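Substrate binding periplasmic protein (Ralstonia solanacearum, PDB 3LOP) probably binds leucine, or a related amino acid, in the periplasm as the soluble receptor of a transport system, and holds leucine in this crystal. Local coordinates at residues 131-134 against 135-139; 183-186 against 187-191; 233-236 against 237-241. One frame throughout, in Å; residues are numbered along the deposited sequence.

Interaction 1 of 3, residues 131-134 against 135-139; sequences KMIT and ALVTI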
ATOM      1  N   LYS A 131      -5.911  14.542   5.758  1.00  7.24           N
ATOM      2  CA  LYS A 131      -4.891  14.954   6.713  1.00  7.59           C
ATOM      3  C   LYS A 131      -3.795  15.829   6.103  1.00  7.43           C
ATOM      4  O   LYS A 131      -3.479  16.890   6.641  1.00  8.10           O
ATOM      5  CB  LYS A 131      -4.274  13.719   7.375  1.00 10.75           C
ATOM      6  CG  LYS A 131      -3.786  13.954   8.800  1.00 15.20           C
ATOM      7  CD  LYS A 131      -3.395  12.645   9.468  1.00 17.66           C
ATOM      8  CE  LYS A 131      -2.964  12.859  10.909  1.00 19.21           C
ATOM      9  NZ  LYS A 131      -4.057  13.447  11.730  1.00 19.46           N
HETATM   10  N   MSE A 132      -3.228  15.397   4.979  1.00  6.78           N
HETATM   11  CA  MSE A 132      -2.158  16.157   4.331  1.00  6.99           C
HETATM   12  C   MSE A 132      -2.604  17.480   3.719  1.00  7.82           C
HETATM   13  O   MSE A 132      -1.936  18.501   3.884  1.00  6.87           O
HETATM   14  CB  MSE A 132      -1.485  15.321   3.238  1.00  7.87           C
HETATM   15  CG  MSE A 132      -0.592  14.212   3.752  1.00  8.29           C
HETATM   16 SE   MSE A 132       0.353  13.332   2.309  1.00 16.38          SE
HETATM   17  CE  MSE A 132      -0.966  11.995   1.862  1.00  9.01           C
ATOM     18  N   ILE A 133      -3.718  17.460   2.997  1.00  7.22           N
ATOM     19  CA  ILE A 133      -4.207  18.675   2.363  1.00  7.18           C
ATOM     20  C   ILE A 133      -4.672  19.693   3.400  1.00  7.68           C
ATOM     21  O   ILE A 133      -4.383  20.882   3.279  1.00  8.13           O
ATOM     22  CB  ILE A 133      -5.351  18.359   1.366  1.00  7.42           C
ATOM     23  CG1 ILE A 133      -4.823  17.456   0.248  1.00  7.22           C
ATOM     24  CG2 ILE A 133      -5.905  19.648   0.772  1.00  7.98           C
ATOM     25  CD1 ILE A 133      -3.694  18.072  -0.563  1.00  9.43           C
ATOM     26  N   THR A 134      -5.371  19.230   4.429  1.00  7.19           N
ATOM     27  CA  THR A 134      -5.839  20.146   5.464  1.00  8.26           C
ATOM     28  C   THR A 134      -4.649  20.797   6.164  1.00  7.92           C
ATOM     29  O   THR A 134      -4.712  21.964   6.551  1.00  8.07           O
ATOM     30  CB  THR A 134      -6.721  19.421   6.497  1.00  9.10           C
ATOM     31  OG1 THR A 134      -7.892  18.920   5.845  1.00 11.77           O
ATOM     32  CG2 THR A 134      -7.144  20.375   7.605  1.00 11.13           C
ATOM     33  N   ALA A 135      -3.565  20.043   6.320  1.00  6.63           N
ATOM     34  CA  ALA A 135      -2.364  20.575   6.954  1.00  6.87           C
ATOM     35  C   ALA A 135      -1.802  21.712   6.101  1.00  7.55           C
ATOM     36  O   ALA A 135      -1.383  22.742   6.630  1.00  8.81           O
ATOM     37  CB  ALA A 135      -1.323  19.473   7.121  1.00  6.97           C
ATOM     38  N   LEU A 136      -1.801  21.522   4.783  1.00  6.75           N
ATOM     39  CA  LEU A 136      -1.295  22.542   3.864  1.00  8.22           C
ATOM     40  C   LEU A 136      -2.150  23.800   3.929  1.00  6.87           C
ATOM     41  O   LEU A 136      -1.631  24.912   4.037  1.00  6.66           O
ATOM     42  CB  LEU A 136      -1.291  22.021   2.424  1.00  9.13           C
ATOM     43  CG  LEU A 136      -0.242  20.984   2.005  1.00 12.37           C
ATOM     44  CD1 LEU A 136      -0.555  20.503   0.600  1.00 12.89           C
ATOM     45  CD2 LEU A 136       1.146  21.589   2.060  1.00 13.96           C
ATOM     46  N   VAL A 137      -3.463  23.615   3.853  1.00  7.00           N
ATOM     47  CA  VAL A 137      -4.397  24.731   3.904  1.00  6.57           C
ATOM     48  C   VAL A 137      -4.243  25.490   5.217  1.00  6.52           C
ATOM     49  O   VAL A 137      -4.258  26.721   5.239  1.00  5.60           O
ATOM     50  CB  VAL A 137      -5.858  24.237   3.768  1.00  5.39           C
ATOM     51  CG1 VAL A 137      -6.835  25.372   4.048  1.00  7.64           C
ATOM     52  CG2 VAL A 137      -6.093  23.685   2.369  1.00  6.34           C
ATOM     53  N   THR A 138      -4.077  24.752   6.311  1.00  7.13           N
ATOM     54  CA  THR A 138      -3.940  25.376   7.619  1.00  7.71           C
ATOM     55  C   THR A 138      -2.718  26.286   7.711  1.00  9.21           C
ATOM     56  O   THR A 138      -2.746  27.289   8.425  1.00  9.12           O
ATOM     57  CB  THR A 138      -3.884  24.310   8.734  1.00  8.89           C
ATOM     58  OG1 THR A 138      -5.116  23.574   8.740  1.00  9.52           O
ATOM     59  CG2 THR A 138      -3.690  24.965  10.101  1.00 10.76           C
ATOM     60  N   ILE A 139      -1.653  25.949   6.987  1.00  9.44           N
ATOM     61  CA  ILE A 139      -0.450  26.774   7.013  1.00 10.76           C
ATOM     62  C   ILE A 139      -0.454  27.855   5.935  1.00 10.07           C
ATOM     63  O   ILE A 139       0.556  28.520   5.717  1.00 11.05           O
ATOM     64  CB  ILE A 139       0.843  25.933   6.870  1.00 13.76           C
ATOM     65  CG1 ILE A 139       0.869  25.217   5.522  1.00 16.24           C
ATOM     66  CG2 ILE A 139       0.938  24.940   8.016  1.00 17.33           C
ATOM     67  CD1 ILE A 139       2.178  24.510   5.237  1.00 20.76           C
TER
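Thr138 turns its hydroxyl back along the helix to Thr134: OG1 lies anti to its own carbonyl carbon and beside the backbone N (chi1 -62°). From there OG1 donates to Thr134 O at 2.7 Å. Thr138 N donates to the same oxygen at 2.9 Å, from the opposite face of the carbonyl plane. Two donors of one residue thus grip this oxygen in the last turn of helix 125-138. The hydroxyl of Thr134 takes the same torsion and bonds to Asp130 O, one turn earlier. Val137 N reaches Ile133 O at 2.9 Å in a nearly straight bond (171° at the hydrogen). On the buried side, Ile133 CD1 meets Leu136 CD1 at 4.1 Å, the two side chains crossing at a slant. Ile133 CG2 and Val137 CG2 touch more loosely, 4.3 Å apart. Helix 125-138 packs against strand 199-203 of the parallel four-stranded sheet and against helix 152-166. Ile133 and Val137 rest on Leu165 of helix 152-166. Met132, a selenomethionine, and Ile133 touch Phe201, and Leu136 touches Ala199, both on strand 199-203. Met132 and Ala135 also pack on Leu345 of strand 344-348.

Interaction 2 of 3, residues 183-186 against 187-191; sequences ANVG and PAVDK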
ATOM      1  N   ALA A 183       6.527   5.142 -16.420  1.00 10.28           N
ATOM      2  CA  ALA A 183       7.119   6.223 -15.651  1.00 10.56           C
ATOM      3  C   ALA A 183       7.300   7.388 -16.623  1.00 10.26           C
ATOM      4  O   ALA A 183       8.204   8.206 -16.470  1.00 12.06           O
ATOM      5  CB  ALA A 183       8.464   5.795 -15.077  1.00 11.24           C
ATOM      6  N   ASN A 184       6.434   7.448 -17.631  1.00 10.88           N
ATOM      7  CA  ASN A 184       6.499   8.510 -18.632  1.00  9.70           C
ATOM      8  C   ASN A 184       5.836   9.771 -18.098  1.00  9.97           C
ATOM      9  O   ASN A 184       4.687  10.076 -18.424  1.00  9.81           O
ATOM     10  CB  ASN A 184       5.820   8.064 -19.929  1.00 13.38           C
ATOM     11  CG  ASN A 184       6.506   6.866 -20.561  1.00 15.65           C
ATOM     12  OD1 ASN A 184       7.731   6.741 -20.510  1.00 18.47           O
ATOM     13  ND2 ASN A 184       5.723   5.987 -21.174  1.00 17.84           N
ATOM     14  N   VAL A 185       6.590  10.508 -17.289  1.00  9.17           N
ATOM     15  CA  VAL A 185       6.096  11.723 -16.658  1.00  8.00           C
ATOM     16  C   VAL A 185       6.613  13.026 -17.266  1.00  9.09           C
ATOM     17  O   VAL A 185       6.295  14.107 -16.774  1.00  7.39           O
ATOM     18  CB  VAL A 185       6.445  11.723 -15.155  1.00  8.13           C
ATOM     19  CG1 VAL A 185       5.782  10.535 -14.465  1.00  7.16           C
ATOM     20  CG2 VAL A 185       7.952  11.650 -14.974  1.00  8.45           C
ATOM     21  N   GLY A 186       7.404  12.925 -18.332  1.00  8.53           N
ATOM     22  CA  GLY A 186       7.949  14.118 -18.962  1.00  9.13           C
ATOM     23  C   GLY A 186       6.938  15.234 -19.176  1.00  9.52           C
ATOM     24  O   GLY A 186       7.138  16.355 -18.705  1.00  9.03           O
ATOM     25  N   PRO A 187       5.841  14.960 -19.894  1.00  9.17           N
ATOM     26  CA  PRO A 187       4.814  15.974 -20.150  1.00  8.63           C
ATOM     27  C   PRO A 187       4.243  16.553 -18.857  1.00  7.83           C
ATOM     28  O   PRO A 187       3.937  17.742 -18.778  1.00  7.87           O
ATOM     29  CB  PRO A 187       3.774  15.206 -20.959  1.00  9.95           C
ATOM     30  CG  PRO A 187       4.611  14.216 -21.712  1.00 10.06           C
ATOM     31  CD  PRO A 187       5.556  13.725 -20.646  1.00  9.68           C
ATOM     32  N   ALA A 188       4.106  15.707 -17.841  1.00  7.17           N
ATOM     33  CA  ALA A 188       3.572  16.152 -16.560  1.00  6.35           C
ATOM     34  C   ALA A 188       4.539  17.116 -15.881  1.00  6.65           C
ATOM     35  O   ALA A 188       4.123  18.101 -15.267  1.00  7.23           O
ATOM     36  CB  ALA A 188       3.308  14.955 -15.660  1.00  5.09           C
ATOM     37  N   VAL A 189       5.831  16.821 -15.982  1.00  6.61           N
ATOM     38  CA  VAL A 189       6.844  17.682 -15.391  1.00  7.34           C
ATOM     39  C   VAL A 189       6.812  19.045 -16.076  1.00  9.03           C
ATOM     40  O   VAL A 189       6.880  20.080 -15.414  1.00 10.14           O
ATOM     41  CB  VAL A 189       8.257  17.073 -15.534  1.00  5.96           C
ATOM     42  CG1 VAL A 189       9.301  18.063 -15.023  1.00  7.64           C
ATOM     43  CG2 VAL A 189       8.341  15.761 -14.756  1.00  7.08           C
ATOM     44  N   ASP A 190       6.697  19.048 -17.403  1.00  9.78           N
ATOM     45  CA  ASP A 190       6.652  20.308 -18.138  1.00 10.51           C
ATOM     46  C   ASP A 190       5.480  21.159 -17.660  1.00  9.52           C
ATOM     47  O   ASP A 190       5.634  22.347 -17.377  1.00 10.20           O
ATOM     48  CB  ASP A 190       6.493  20.075 -19.646  1.00 12.29           C
ATOM     49  CG  ASP A 190       7.661  19.329 -20.261  1.00 14.97           C
ATOM     50  OD1 ASP A 190       8.801  19.488 -19.781  1.00 15.69           O
ATOM     51  OD2 ASP A 190       7.438  18.594 -21.248  1.00 17.18           O
ATOM     52  N   LYS A 191       4.310  20.538 -17.566  1.00  9.02           N
ATOM     53  CA  LYS A 191       3.099  21.234 -17.155  1.00  9.15           C
ATOM     54  C   LYS A 191       3.121  21.771 -15.726  1.00  9.28           C
ATOM     55  O   LYS A 191       2.741  22.916 -15.486  1.00 10.73           O
ATOM     56  CB  LYS A 191       1.885  20.319 -17.335  1.00 10.88           C
ATOM     57  CG  LYS A 191       0.554  21.022 -17.144  1.00 13.10           C
ATOM     58  CD  LYS A 191      -0.613  20.113 -17.493  1.00 14.89           C
ATOM     59  CE  LYS A 191      -1.934  20.859 -17.384  1.00 15.02           C
ATOM     60  NZ  LYS A 191      -3.103  19.980 -17.669  1.00 18.07           N
TER
HETATM   61  O   HOH W   1       3.294  12.699 -18.367  1.00 11.51           O
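The contact forms the N-terminal start of helix 186-194, which follows strand 174-178 in an alternating beta/alpha domain with a parallel four-stranded sheet. Val185 is the last residue before the helix, and its carbonyl accepts the first i to i+4 bond of this turn. Val189 N donates to Val185 O at 2.9 Å, with a C=O...N angle of 170°. The next bond runs from Asp190 N to Gly186 O at 3.0 Å. Pro187 stands in the first turn, where its lack of an N-H costs no helical bond.

The side chains of Val185 and Val189 meet one turn apart. Their CG2 methyls are 4.1 Å from each other, and the side chains cross at a slant. Val185 CG2 sits between its backbone N and carbonyl carbon, with CG1 anti to that carbon. Val189 points CG2 back toward the helix start, with CG1 anti to the backbone N (chi1 175°). The same CG2 lies 3.3 Å from Val185 O, so it packs beside the oxygen that its own N-H uses. Both valines are buried. Val185 rests on Pro208 and Gln211, and Val189 on Phe212, all of helix 206-218. Ala188 turns to Ala176 of strand 174-178.

Asp190 lies on the exposed side. Its OD2 comes within 3.4 Å of Gly186 O, with no hydrogen to share between them. Its OD1 makes a salt bridge to Arg219. Before the helix, the chain bends through an inverse gamma turn centred on Asn184. A water joins this turn to the helix. It donates to Asn184 O at 3.0 Å and accepts from Ala188 N at 3.2 Å.

Interaction 3 of 3, residues 233-236 against 237-241; sequences PGIL and QKVAG
Ile235 and Val239 lie side by side on the short helix 233-240, pointing the same way. Their CG2 methyls meet at 4.1 Å. Val239 CG2 also lies 3.4 Å from Ile235 O. One residue further on, Leu236 and Ala240 make a looser pair, with CD1 of Leu236 4.4 Å from CB of Ala240.

The backbone holds these pairs one turn apart. Val239 N donates to Ile235 O at 3.0 Å, almost straight at 170°. Ala240 N donates to Leu236 O at 2.8 Å. The two earlier bonds meet their acceptors less squarely. Gln237 N comes from above the plane of the Pro233 carbonyl, 38° out of it. Lys238 N reaches Gly234 O at 3.3 Å. Gln237 CG stands between its backbone N and carbonyl carbon (chi1 67°). This carries CG back over the first turn, 3.3 Å from Gly234 O.

Further out, Asp232 OD1 accepts from Gly234 N at the start of the helix. At the far end Gly241 leaves helical angles with positive phi, and the next helix, 242-245, begins directly after it. Leu236 and Val239 pack on Ala210 of helix 206-218, and Arg214 of that helix bonds to Val239 O. Pro233 and Gln237 touch Val348 of strand 344-348. Helix 233-240 follows strand 224-227 of the parallel four-stranded sheet. The loop between them carries Ser230, which lines the leucine pocket.

The chemistry is thus divided. Main-chain bonds set the spacing, while methyl contacts between the turns are weak and undirected. Asp232 and Arg214 add directed bonds near the two ends of the helix.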
ATOM      1  N   PRO A 233       8.628   6.193   0.762  1.00  8.27           N
ATOM      2  CA  PRO A 233       9.644   7.251   0.842  1.00  8.59           C
ATOM      3  C   PRO A 233      11.080   6.742   0.777  1.00 10.75           C
ATOM      4  O   PRO A 233      11.988   7.474   0.379  1.00  9.49           O
ATOM      5  CB  PRO A 233       9.320   7.943   2.166  1.00  9.69           C
ATOM      6  CG  PRO A 233       8.746   6.835   2.988  1.00  9.53           C
ATOM      7  CD  PRO A 233       7.843   6.124   2.007  1.00  8.51           C
ATOM      8  N   GLY A 234      11.280   5.489   1.171  1.00 11.19           N
ATOM      9  CA  GLY A 234      12.609   4.908   1.132  1.00 13.69           C
ATOM     10  C   GLY A 234      13.034   4.726  -0.308  1.00 14.76           C
ATOM     11  O   GLY A 234      14.151   5.074  -0.690  1.00 16.45           O
ATOM     12  N   ILE A 235      12.130   4.182  -1.114  1.00 14.72           N
ATOM     13  CA  ILE A 235      12.394   3.959  -2.528  1.00 15.23           C
ATOM     14  C   ILE A 235      12.504   5.299  -3.247  1.00 13.23           C
ATOM     15  O   ILE A 235      13.365   5.492  -4.108  1.00 14.45           O
ATOM     16  CB  ILE A 235      11.256   3.157  -3.185  1.00 18.19           C
ATOM     17  CG1 ILE A 235      11.064   1.827  -2.455  1.00 20.04           C
ATOM     18  CG2 ILE A 235      11.564   2.929  -4.657  1.00 18.98           C
ATOM     19  CD1 ILE A 235       9.901   1.006  -2.977  1.00 23.43           C
ATOM     20  N   LEU A 236      11.630   6.230  -2.882  1.00 11.11           N
ATOM     21  CA  LEU A 236      11.615   7.548  -3.499  1.00  9.16           C
ATOM     22  C   LEU A 236      12.957   8.267  -3.394  1.00  9.46           C
ATOM     23  O   LEU A 236      13.487   8.752  -4.393  1.00  9.59           O
ATOM     24  CB  LEU A 236      10.513   8.409  -2.869  1.00  9.04           C
ATOM     25  CG  LEU A 236      10.307   9.817  -3.434  1.00  8.44           C
ATOM     26  CD1 LEU A 236       9.922   9.736  -4.901  1.00 10.33           C
ATOM     27  CD2 LEU A 236       9.216  10.532  -2.651  1.00  9.72           C
ATOM     28  N   GLN A 237      13.515   8.333  -2.191  1.00 10.24           N
ATOM     29  CA  GLN A 237      14.787   9.023  -2.022  1.00 11.47           C
ATOM     30  C   GLN A 237      15.938   8.292  -2.707  1.00 12.60           C
ATOM     31  O   GLN A 237      16.890   8.916  -3.166  1.00 12.95           O
ATOM     32  CB  GLN A 237      15.089   9.245  -0.533  1.00 12.92           C
ATOM     33  CG  GLN A 237      15.352   7.999   0.281  1.00 15.56           C
ATOM     34  CD  GLN A 237      15.522   8.318   1.757  1.00 16.13           C
ATOM     35  OE1 GLN A 237      14.543   8.453   2.492  1.00 15.76           O
ATOM     36  NE2 GLN A 237      16.766   8.460   2.190  1.00 17.50           N
ATOM     37  N   LYS A 238      15.842   6.970  -2.796  1.00 13.30           N
ATOM     38  CA  LYS A 238      16.884   6.180  -3.447  1.00 14.86           C
ATOM     39  C   LYS A 238      16.931   6.450  -4.949  1.00 14.19           C
ATOM     40  O   LYS A 238      17.994   6.712  -5.514  1.00 15.29           O
ATOM     41  CB  LYS A 238      16.643   4.687  -3.205  1.00 17.31           C
ATOM     42  CG  LYS A 238      17.458   3.762  -4.107  1.00 22.48           C
ATOM     43  CD  LYS A 238      18.956   3.935  -3.905  1.00 25.48           C
ATOM     44  CE  LYS A 238      19.379   3.529  -2.504  1.00 27.74           C
ATOM     45  NZ  LYS A 238      20.849   3.656  -2.309  1.00 30.73           N
ATOM     46  N   VAL A 239      15.769   6.395  -5.588  1.00 13.19           N
ATOM     47  CA  VAL A 239      15.675   6.606  -7.026  1.00 12.87           C
ATOM     48  C   VAL A 239      15.744   8.068  -7.462  1.00 12.61           C
ATOM     49  O   VAL A 239      16.442   8.400  -8.418  1.00 11.95           O
ATOM     50  CB  VAL A 239      14.376   5.977  -7.577  1.00 14.72           C
ATOM     51  CG1 VAL A 239      14.284   6.184  -9.081  1.00 15.08           C
ATOM     52  CG2 VAL A 239      14.346   4.491  -7.241  1.00 16.04           C
ATOM     53  N   ALA A 240      15.030   8.944  -6.763  1.00 10.63           N
ATOM     54  CA  ALA A 240      15.018  10.360  -7.119  1.00  9.51           C
ATOM     55  C   ALA A 240      16.198  11.142  -6.550  1.00  9.30           C
ATOM     56  O   ALA A 240      16.552  12.203  -7.068  1.00 10.21           O
ATOM     57  CB  ALA A 240      13.711  11.000  -6.667  1.00  8.15           C
ATOM     58  N   GLY A 241      16.799  10.621  -5.488  1.00  7.94           N
ATOM     59  CA  GLY A 241      17.922  11.300  -4.870  1.00  8.89           C
ATOM     60  C   GLY A 241      17.466  12.163  -3.711  1.00  8.57           C
ATOM     61  O   GLY A 241      16.471  12.886  -3.817  1.00  8.66           O
TER

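How the interactions relate
The three contacts come one after another along the chain and do not touch. Interactions 2 and 3 are closest, with nearest atoms about 8 Å apart. Both pack on helix 206-218. Interaction 1 lies about 10 Å from interaction 3 at the nearest atoms and about 17 Å from interaction 2. Strand 344-348 is touched by both interactions 1 and 3. Bound leucine is nearest to interaction 3, about 9 Å from the side chain of Ile235. The side chain of Met132 is about 12 Å from the bound leucine. The side chain of Val185 is about 13 Å from the bound leucine. None of these three residues lines the pocket.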